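Local atomic coordinates of major capsid protein (Norovirus Hu/GI.7/TCH-060/USA/2003, PDB entry 4P25), a protein that builds the norovirus capsid and, through its protruding P domain, binds histo-blood group antigens such as Lewis Y. Residues M30-D35 with G199-Y204; P191-P196 with D264-C269; V248-H253 with N283-F288. All blocks are in the same frame, centred on the assembly; numbering follows the deposited sequence.

Contact 1: residues M30-D35 with G199-Y204; sequences MTVSTD and GEAIVY
The carbonyl oxygen of Tyr204 receives two groups from the 30-35 segment. Thr31 N donates to Tyr204 O at 2.9 Å within the carbonyl plane, and the CA-H of Met30 adds a CA-H...O contact, Met30 CA to Tyr204 O being 3.2 Å. The return bond, from Tyr204 N to Thr31 O, is also 2.9 Å long and nearly straight at 171°. Thr31 and Tyr204 thus form an antiparallel hydrogen-bonded pair that joins the short strand 29-31 to strand 201-208. Their sheet belongs to the P1 subdomain, which in norovirus P domains is assembled from chain regions flanking the inserted P2 subdomain.

Past this pair water replaces the direct bonds. One water accepts from Ser33 N at 2.8 Å and donates to Ile202 O at 2.7 Å; a second links Ser33 OG to Tyr204 OH, lying in the plane of the phenol ring. Ser33 OG itself donates to Asp35 O from above that carbonyl plane. With CG of Tyr204 anti to its carbonyl carbon (chi1 -62°), the ring presents an edge to Thr31 O and Val32 CA, while Ile202 CG2 rests over one face. Trp174 meets the same ring edge-to-face. Among the aliphatic groups, Met30 CG lies 3.9 Å from Val203 CG1 where the two side chains cross, and Val32 CG1 meets Ala201 CB at 3.8 Å.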
loop_
_atom_site.group_PDB
_atom_site.type_symbol
_atom_site.label_atom_id
_atom_site.label_comp_id
_atom_site.label_asym_id
_atom_site.label_seq_id
_atom_site.Cartn_x
_atom_site.Cartn_y
_atom_site.Cartn_z
ATOM N N MET A 30 -11.592 -1.188 -14.730
ATOM C CA MET A 30 -10.719 -1.367 -15.883
ATOM C C MET A 30 -11.251 -0.533 -17.023
ATOM O O MET A 30 -12.432 -0.198 -17.055
ATOM C CB MET A 30 -10.747 -2.818 -16.353
ATOM C CG MET A 30 -10.028 -3.798 -15.477
ATOM S SD MET A 30 -10.303 -5.489 -16.045
ATOM C CE MET A 30 -11.953 -5.820 -15.428
ATOM N N THR A 31 -10.387 -0.217 -17.979
ATOM C CA THR A 31 -10.850 0.395 -19.215
ATOM C C THR A 31 -9.831 0.169 -20.320
ATOM O O THR A 31 -8.709 -0.278 -20.061
ATOM C CB THR A 31 -11.117 1.906 -19.035
ATOM O OG1 THR A 31 -11.904 2.388 -20.136
ATOM C CG2 THR A 31 -9.809 2.691 -18.947
ATOM N N VAL A 32 -10.233 0.450 -21.553
ATOM C CA VAL A 32 -9.291 0.522 -22.658
ATOM C C VAL A 32 -9.174 1.992 -23.033
ATOM O O VAL A 32 -10.069 2.781 -22.724
ATOM C CB VAL A 32 -9.754 -0.322 -23.860
ATOM C CG1 VAL A 32 -9.658 -1.808 -23.528
ATOM C CG2 VAL A 32 -11.177 0.052 -24.263
ATOM N N SER A 33 -8.073 2.377 -23.668
ATOM C CA SER A 33 -7.898 3.777 -24.043
ATOM C C SER A 33 -8.836 4.158 -25.183
ATOM O O SER A 33 -9.194 3.313 -26.010
ATOM C CB SER A 33 -6.436 4.081 -24.389
ATOM O OG SER A 33 -5.935 3.215 -25.390
ATOM N N THR A 34 -9.249 5.423 -25.213
ATOM C CA THR A 34 -10.179 5.912 -26.233
ATOM C C THR A 34 -9.595 5.726 -27.634
ATOM O O THR A 34 -10.290 5.300 -28.553
ATOM C CB THR A 34 -10.581 7.381 -25.983
ATOM O OG1 THR A 34 -11.231 7.484 -24.710
ATOM C CG2 THR A 34 -11.535 7.867 -27.064
ATOM N N ASP A 35 -8.313 6.038 -27.782
ATOM C CA ASP A 35 -7.552 5.642 -28.959
ATOM C C ASP A 35 -6.836 4.351 -28.591
ATOM O O ASP A 35 -5.904 4.364 -27.791
ATOM C CB ASP A 35 -6.545 6.736 -29.328
ATOM C CG ASP A 35 -5.607 6.332 -30.463
ATOM O OD1 ASP A 35 -5.764 5.241 -31.050
ATOM O OD2 ASP A 35 -4.706 7.135 -30.777
ATOM N N GLY A 199 -6.822 -6.391 -33.013
ATOM C CA GLY A 199 -8.026 -6.243 -32.228
ATOM C C GLY A 199 -7.778 -6.146 -30.737
ATOM O O GLY A 199 -8.682 -5.784 -29.988
ATOM N N GLU A 200 -6.560 -6.463 -30.301
ATOM C CA GLU A 200 -6.250 -6.417 -28.876
ATOM C C GLU A 200 -5.999 -4.989 -28.410
ATOM O O GLU A 200 -5.449 -4.168 -29.150
ATOM C CB GLU A 200 -5.063 -7.325 -28.524
ATOM C CG GLU A 200 -5.368 -8.814 -28.685
ATOM C CD GLU A 200 -4.270 -9.725 -28.161
ATOM O OE1 GLU A 200 -3.432 -9.278 -27.343
ATOM O OE2 GLU A 200 -4.251 -10.904 -28.568
ATOM N N ALA A 201 -6.426 -4.699 -27.185
ATOM C CA ALA A 201 -6.221 -3.393 -26.582
ATOM C C ALA A 201 -5.656 -3.583 -25.186
ATOM O O ALA A 201 -6.054 -4.503 -24.473
ATOM C CB ALA A 201 -7.532 -2.631 -26.521
ATOM N N ILE A 202 -4.725 -2.715 -24.802
ATOM C CA ILE A 202 -4.147 -2.752 -23.462
ATOM C C ILE A 202 -5.223 -2.457 -22.425
ATOM O O ILE A 202 -6.057 -1.573 -22.613
ATOM C CB ILE A 202 -3.014 -1.726 -23.328
ATOM C CG1 ILE A 202 -1.903 -2.039 -24.338
ATOM C CG2 ILE A 202 -2.450 -1.715 -21.905
ATOM C CD1 ILE A 202 -0.982 -0.885 -24.598
ATOM N N VAL A 203 -5.207 -3.217 -21.340
ATOM C CA VAL A 203 -6.135 -2.991 -20.242
ATOM C C VAL A 203 -5.504 -2.071 -19.204
ATOM O O VAL A 203 -4.401 -2.330 -18.721
ATOM C CB VAL A 203 -6.559 -4.309 -19.585
ATOM C CG1 VAL A 203 -7.427 -4.037 -18.363
ATOM C CG2 VAL A 203 -7.300 -5.175 -20.594
ATOM N N TYR A 204 -6.204 -0.988 -18.887
ATOM C CA TYR A 204 -5.738 -0.033 -17.894
ATOM C C TYR A 204 -6.587 -0.127 -16.647
ATOM O O TYR A 204 -7.813 -0.198 -16.716
ATOM C CB TYR A 204 -5.760 1.390 -18.454
ATOM C CG TYR A 204 -4.846 1.533 -19.643
ATOM C CD1 TYR A 204 -3.487 1.742 -19.471
ATOM C CD2 TYR A 204 -5.336 1.423 -20.938
ATOM C CE1 TYR A 204 -2.642 1.853 -20.552
ATOM C CE2 TYR A 204 -4.495 1.535 -22.031
ATOM C CZ TYR A 204 -3.150 1.747 -21.828
ATOM O OH TYR A 204 -2.300 1.858 -22.901
HETATM O O HOH W 1 -6.533 0.200 -24.621
HETATM O O HOH W 2 -3.436 1.955 -25.383
#

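Contact 2: residues P191-P196 with D264-C269; sequences PPIFPP and DGFITC
Ile193 lays its CG2 methyl over one face of the Phe266 ring, in a CH-pi contact only 15° off the ring normal. Ile193 CG2 is 3.8 Å from the ring centroid, yet its nearest ring atom is Phe266 CG, at 3.7 Å, because the methyl is displaced from the centre toward the rim on the side where the ring joins its CB. The two side chains run past one another in opposing senses, and the isoleucine touches the ring with its CG2 branch, which stands anti to the backbone N, while CG1 takes the place beside that N (chi1 -62°). On Phe266, CG sits between the backbone N and the carbonyl carbon (chi1 62°), which turns a ring face to the loop.

Further along the strand, Thr268 CG2 meets the edge of the same ring in its plane. This methyl also faces the loop: the CG-CD side of the Pro196 ring points at it, with Pro196 CD 3.9 Å from Thr268 CG2. The proline approaches Phe266 more loosely and obliquely, Pro196 CD lying 4.5 Å from Phe266 CE2. The hydroxyl of Thr268 is engaged separately, in a hydrogen bond with Glu200 OE1, while its methyl faces Pro196 and the Phe266 ring edge. Tyr262 also meets the Phe266 ring, the two planes being nearly parallel.

No hydrogen bond joins the two segments; a proline-rich loop, probably the chain returning from the P2 subdomain, packs mainly through side chains on strand 266-269 of the P1 antiparallel sheet.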
loop_
_atom_site.group_PDB
_atom_site.type_symbol
_atom_site.label_atom_id
_atom_site.label_comp_id
_atom_site.label_asym_id
_atom_site.label_seq_id
_atom_site.Cartn_x
_atom_site.Cartn_y
_atom_site.Cartn_z
ATOM N N PRO A 191 10.494 0.354 -21.108
ATOM C CA PRO A 191 10.204 0.662 -22.511
ATOM C C PRO A 191 8.726 0.933 -22.741
ATOM O O PRO A 191 7.907 0.605 -21.876
ATOM C CB PRO A 191 10.631 -0.619 -23.235
ATOM C CG PRO A 191 10.411 -1.697 -22.230
ATOM C CD PRO A 191 10.758 -1.083 -20.899
ATOM N N PRO A 192 8.380 1.533 -23.890
ATOM C CA PRO A 192 6.967 1.778 -24.182
ATOM C C PRO A 192 6.209 0.468 -24.297
ATOM O O PRO A 192 6.788 -0.564 -24.640
ATOM C CB PRO A 192 7.003 2.472 -25.550
ATOM C CG PRO A 192 8.393 2.973 -25.703
ATOM C CD PRO A 192 9.260 2.015 -24.966
ATOM N N ILE A 193 4.920 0.513 -23.994
ATOM C CA ILE A 193 4.054 -0.640 -24.168
ATOM C C ILE A 193 3.231 -0.399 -25.419
ATOM O O ILE A 193 2.434 0.540 -25.478
ATOM C CB ILE A 193 3.132 -0.834 -22.947
ATOM C CG1 ILE A 193 3.970 -1.102 -21.695
ATOM C CG2 ILE A 193 2.151 -1.972 -23.190
ATOM C CD1 ILE A 193 3.160 -1.169 -20.415
ATOM N N PHE A 194 3.447 -1.237 -26.428
ATOM C CA PHE A 194 2.728 -1.121 -27.688
ATOM C C PHE A 194 1.559 -2.089 -27.731
ATOM O O PHE A 194 1.722 -3.278 -27.433
ATOM C CB PHE A 194 3.660 -1.406 -28.866
ATOM C CG PHE A 194 4.768 -0.405 -29.021
ATOM C CD1 PHE A 194 4.540 0.803 -29.659
ATOM C CD2 PHE A 194 6.036 -0.674 -28.540
ATOM C CE1 PHE A 194 5.558 1.727 -29.811
ATOM C CE2 PHE A 194 7.058 0.245 -28.687
ATOM C CZ PHE A 194 6.819 1.447 -29.326
ATOM N N PRO A 195 0.369 -1.582 -28.082
ATOM C CA PRO A 195 -0.783 -2.454 -28.333
ATOM C C PRO A 195 -0.377 -3.489 -29.386
ATOM O O PRO A 195 0.150 -3.120 -30.414
ATOM C CB PRO A 195 -1.817 -1.481 -28.923
ATOM C CG PRO A 195 -1.462 -0.154 -28.313
ATOM C CD PRO A 195 0.036 -0.148 -28.215
ATOM N N PRO A 196 -0.599 -4.784 -29.086
ATOM C CA PRO A 196 -0.116 -5.794 -30.035
ATOM C C PRO A 196 -0.971 -5.876 -31.277
ATOM O O PRO A 196 -0.680 -6.683 -32.168
ATOM C CB PRO A 196 -0.213 -7.100 -29.221
ATOM C CG PRO A 196 -1.291 -6.845 -28.239
ATOM C CD PRO A 196 -1.199 -5.390 -27.864
ATOM N N ASP A 264 6.285 -9.389 -20.937
ATOM C CA ASP A 264 6.840 -8.081 -20.580
ATOM C C ASP A 264 6.026 -7.334 -19.519
ATOM O O ASP A 264 6.416 -6.256 -19.073
ATOM C CB ASP A 264 7.045 -7.207 -21.820
ATOM C CG ASP A 264 8.204 -7.679 -22.680
ATOM O OD1 ASP A 264 8.997 -8.513 -22.195
ATOM O OD2 ASP A 264 8.324 -7.214 -23.832
ATOM N N GLY A 265 4.893 -7.907 -19.124
ATOM C CA GLY A 265 4.161 -7.413 -17.968
ATOM C C GLY A 265 3.076 -6.398 -18.265
ATOM O O GLY A 265 3.082 -5.288 -17.730
ATOM N N PHE A 266 2.139 -6.776 -19.122
ATOM C CA PHE A 266 0.926 -5.991 -19.323
ATOM C C PHE A 266 -0.186 -6.929 -19.757
ATOM O O PHE A 266 0.070 -8.085 -20.089
ATOM C CB PHE A 266 1.134 -4.856 -20.337
ATOM C CG PHE A 266 1.511 -5.324 -21.715
ATOM C CD1 PHE A 266 2.840 -5.531 -22.048
ATOM C CD2 PHE A 266 0.541 -5.548 -22.680
ATOM C CE1 PHE A 266 3.197 -5.960 -23.312
ATOM C CE2 PHE A 266 0.891 -5.978 -23.951
ATOM C CZ PHE A 266 2.221 -6.182 -24.267
ATOM N N ILE A 267 -1.418 -6.430 -19.732
ATOM C CA ILE A 267 -2.595 -7.253 -19.974
ATOM C C ILE A 267 -3.414 -6.660 -21.112
ATOM O O ILE A 267 -3.551 -5.441 -21.216
ATOM C CB ILE A 267 -3.453 -7.355 -18.689
ATOM C CG1 ILE A 267 -2.667 -8.078 -17.591
ATOM C CG2 ILE A 267 -4.780 -8.048 -18.971
ATOM C CD1 ILE A 267 -3.310 -8.024 -16.226
ATOM N N THR A 268 -3.938 -7.525 -21.980
ATOM C CA THR A 268 -4.809 -7.074 -23.063
ATOM C C THR A 268 -6.121 -7.839 -23.075
ATOM O O THR A 268 -6.263 -8.884 -22.429
ATOM C CB THR A 268 -4.163 -7.262 -24.447
ATOM O OG1 THR A 268 -4.031 -8.660 -24.729
ATOM C CG2 THR A 268 -2.800 -6.578 -24.521
ATOM N N CYS A 269 -7.076 -7.305 -23.825
ATOM C CA CYS A 269 -8.329 -7.983 -24.108
ATOM C C CYS A 269 -8.723 -7.577 -25.512
ATOM O O CYS A 269 -8.080 -6.717 -26.113
ATOM C CB CYS A 269 -9.418 -7.535 -23.128
ATOM S SG CYS A 269 -9.969 -5.808 -23.340
#

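Contact 3: residues V248-H253 with N283-F288; sequences VDPDTH and NGVFVF
An antiparallel hydrogen-bonded pair, Val248 with Val285, marks the end of strand 242-248 beside the start of strand 285-292. Val248 N donates to Val285 O and Val285 N to Val248 O, both bonds being 2.8 Å long, with the first donor tilted 33° from the carbonyl plane. The side chains of Val248 and Val287 cross at a slant, Val248 CG2 lying 4.0 Å from Val287 CG2.

Beyond Val248 the chain leaves the sheet in the loop that connects two neighbouring antiparallel strands of the P1 subdomain, 242-248 and 255-262. An Asx turn at Asp249 shapes this connection: Asp249 OD1 takes the backbone N of Asp251 at 2.8 Å, nearly along its C-O axis, and that of Thr252 from above the carboxylate plane. The Pro250 ring packs on the other segment, with CG and CD both 3.2 Å from Asn283 O and CB against Val285 CG2.

Farther out along the loop the side chains of Asp251 and Asn283 cross at about a right angle, their carboxylate and amide planes 40° apart. Asp251 OD2 is 3.8 Å from Asn283 ND2, and two waters bridge the separation. Each donates to Asp251 OD2 and accepts from Asn283 ND2; one of them also donates to Asp249 OD1, a third donor for that oxygen. The Asn283 amide reaches these waters with CG placed between the backbone N and carbonyl carbon (chi1 69°).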
loop_
_atom_site.group_PDB
_atom_site.type_symbol
_atom_site.label_atom_id
_atom_site.label_comp_id
_atom_site.label_asym_id
_atom_site.label_seq_id
_atom_site.Cartn_x
_atom_site.Cartn_y
_atom_site.Cartn_z
ATOM N N VAL A 248 -13.041 -13.959 -13.186
ATOM C CA VAL A 248 -14.101 -14.792 -12.628
ATOM C C VAL A 248 -14.900 -14.071 -11.545
ATOM O O VAL A 248 -14.336 -13.405 -10.679
ATOM C CB VAL A 248 -13.501 -16.097 -12.045
ATOM C CG1 VAL A 248 -14.595 -17.021 -11.518
ATOM C CG2 VAL A 248 -12.654 -16.805 -13.095
ATOM N N ASP A 249 -16.221 -14.205 -11.613
ATOM C CA ASP A 249 -17.100 -13.718 -10.558
ATOM C C ASP A 249 -16.834 -14.585 -9.326
ATOM O O ASP A 249 -17.015 -15.798 -9.376
ATOM C CB ASP A 249 -18.557 -13.824 -11.023
ATOM C CG ASP A 249 -19.550 -13.260 -10.016
ATOM O OD1 ASP A 249 -19.401 -13.518 -8.807
ATOM O OD2 ASP A 249 -20.491 -12.558 -10.440
ATOM N N PRO A 250 -16.389 -13.973 -8.215
ATOM C CA PRO A 250 -15.996 -14.786 -7.060
ATOM C C PRO A 250 -17.176 -15.329 -6.270
ATOM O O PRO A 250 -16.992 -16.135 -5.358
ATOM C CB PRO A 250 -15.201 -13.801 -6.199
ATOM C CG PRO A 250 -15.806 -12.478 -6.513
ATOM C CD PRO A 250 -16.138 -12.538 -7.988
ATOM N N ASP A 251 -18.380 -14.901 -6.621
ATOM C CA ASP A 251 -19.563 -15.357 -5.908
ATOM C C ASP A 251 -20.339 -16.432 -6.667
ATOM O O ASP A 251 -20.836 -17.381 -6.060
ATOM C CB ASP A 251 -20.452 -14.173 -5.548
ATOM C CG ASP A 251 -19.731 -13.162 -4.682
ATOM O OD1 ASP A 251 -19.362 -13.519 -3.546
ATOM O OD2 ASP A 251 -19.524 -12.020 -5.141
ATOM N N THR A 252 -20.429 -16.293 -7.988
ATOM C CA THR A 252 -21.121 -17.281 -8.813
ATOM C C THR A 252 -20.142 -18.239 -9.480
ATOM O O THR A 252 -20.549 -19.271 -10.010
ATOM C CB THR A 252 -21.909 -16.621 -9.946
ATOM O OG1 THR A 252 -20.993 -15.983 -10.841
ATOM C CG2 THR A 252 -22.892 -15.602 -9.403
ATOM N N HIS A 253 -18.864 -17.865 -9.480
ATOM C CA HIS A 253 -17.787 -18.665 -10.071
ATOM C C HIS A 253 -17.871 -18.753 -11.590
ATOM O O HIS A 253 -17.249 -19.613 -12.211
ATOM C CB HIS A 253 -17.709 -20.046 -9.415
ATOM C CG HIS A 253 -17.734 -19.982 -7.922
ATOM N ND1 HIS A 253 -16.681 -19.473 -7.187
ATOM C CD2 HIS A 253 -18.692 -20.313 -7.028
ATOM C CE1 HIS A 253 -16.986 -19.514 -5.906
ATOM N NE2 HIS A 253 -18.199 -20.020 -5.777
ATOM N N ASN A 283 -15.386 -6.510 -9.202
ATOM C CA ASN A 283 -15.070 -7.384 -8.078
ATOM C C ASN A 283 -14.653 -8.790 -8.503
ATOM O O ASN A 283 -14.679 -9.718 -7.700
ATOM C CB ASN A 283 -16.261 -7.470 -7.121
ATOM C CG ASN A 283 -17.441 -8.218 -7.721
ATOM O OD1 ASN A 283 -17.621 -8.249 -8.943
ATOM N ND2 ASN A 283 -18.254 -8.824 -6.862
ATOM N N GLY A 284 -14.280 -8.941 -9.770
ATOM C CA GLY A 284 -13.869 -10.237 -10.282
ATOM C C GLY A 284 -12.440 -10.580 -9.916
ATOM O O GLY A 284 -11.662 -9.709 -9.523
ATOM N N VAL A 285 -12.092 -11.854 -10.053
ATOM C CA VAL A 285 -10.752 -12.334 -9.744
ATOM C C VAL A 285 -10.083 -12.876 -11.002
ATOM O O VAL A 285 -10.665 -13.698 -11.716
ATOM C CB VAL A 285 -10.806 -13.456 -8.676
ATOM C CG1 VAL A 285 -9.409 -14.014 -8.401
ATOM C CG2 VAL A 285 -11.453 -12.940 -7.394
ATOM N N PHE A 286 -8.865 -12.423 -11.286
ATOM C CA PHE A 286 -8.107 -13.005 -12.392
ATOM C C PHE A 286 -7.538 -14.356 -11.989
ATOM O O PHE A 286 -6.997 -14.519 -10.891
ATOM C CB PHE A 286 -6.969 -12.094 -12.851
ATOM C CG PHE A 286 -7.431 -10.842 -13.536
ATOM C CD1 PHE A 286 -7.756 -10.842 -14.886
ATOM C CD2 PHE A 286 -7.525 -9.656 -12.831
ATOM C CE1 PHE A 286 -8.175 -9.684 -15.516
ATOM C CE2 PHE A 286 -7.942 -8.492 -13.455
ATOM C CZ PHE A 286 -8.266 -8.505 -14.799
ATOM N N VAL A 287 -7.659 -15.322 -12.887
ATOM C CA VAL A 287 -7.166 -16.670 -12.646
ATOM C C VAL A 287 -6.389 -17.148 -13.867
ATOM O O VAL A 287 -6.889 -17.073 -14.988
ATOM C CB VAL A 287 -8.328 -17.646 -12.370
ATOM C CG1 VAL A 287 -7.808 -19.059 -12.117
ATOM C CG2 VAL A 287 -9.177 -17.162 -11.202
ATOM N N PHE A 288 -5.165 -17.627 -13.655
ATOM C CA PHE A 288 -4.384 -18.204 -14.749
ATOM C C PHE A 288 -5.067 -19.453 -15.291
ATOM O O PHE A 288 -5.409 -20.365 -14.534
ATOM C CB PHE A 288 -2.966 -18.554 -14.287
ATOM C CG PHE A 288 -2.155 -19.297 -15.318
ATOM C CD1 PHE A 288 -1.405 -18.608 -16.258
ATOM C CD2 PHE A 288 -2.135 -20.685 -15.341
ATOM C CE1 PHE A 288 -0.654 -19.293 -17.204
ATOM C CE2 PHE A 288 -1.393 -21.373 -16.286
ATOM C CZ PHE A 288 -0.649 -20.676 -17.215
HETATM O O HOH W 3 -20.193 -10.930 -7.511
HETATM O O HOH W 4 -18.057 -9.937 -4.171
#

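Overall arrangement
From the N terminus, the chain passes through 30-35 and then builds the six-stranded sheet, which falls between the two segments of contact 1 in the sequence. It comes back through the loop 191-196, and contact 1 closes directly afterwards, when 199-204 pairs with the early strand. Contact 2 has by then opened, so contacts 1 and 2 cross; their centres are about 10 Å apart. Contact 3 opens at 248-253, before 264-269 closes contact 2, and is itself closed by 283-288; contacts 2 and 3 therefore cross as well, while 1 and 3 stand in series. All three reach one antiparallel sheet, and Met30 packing on Phe286 joins contact 1 to contact 3.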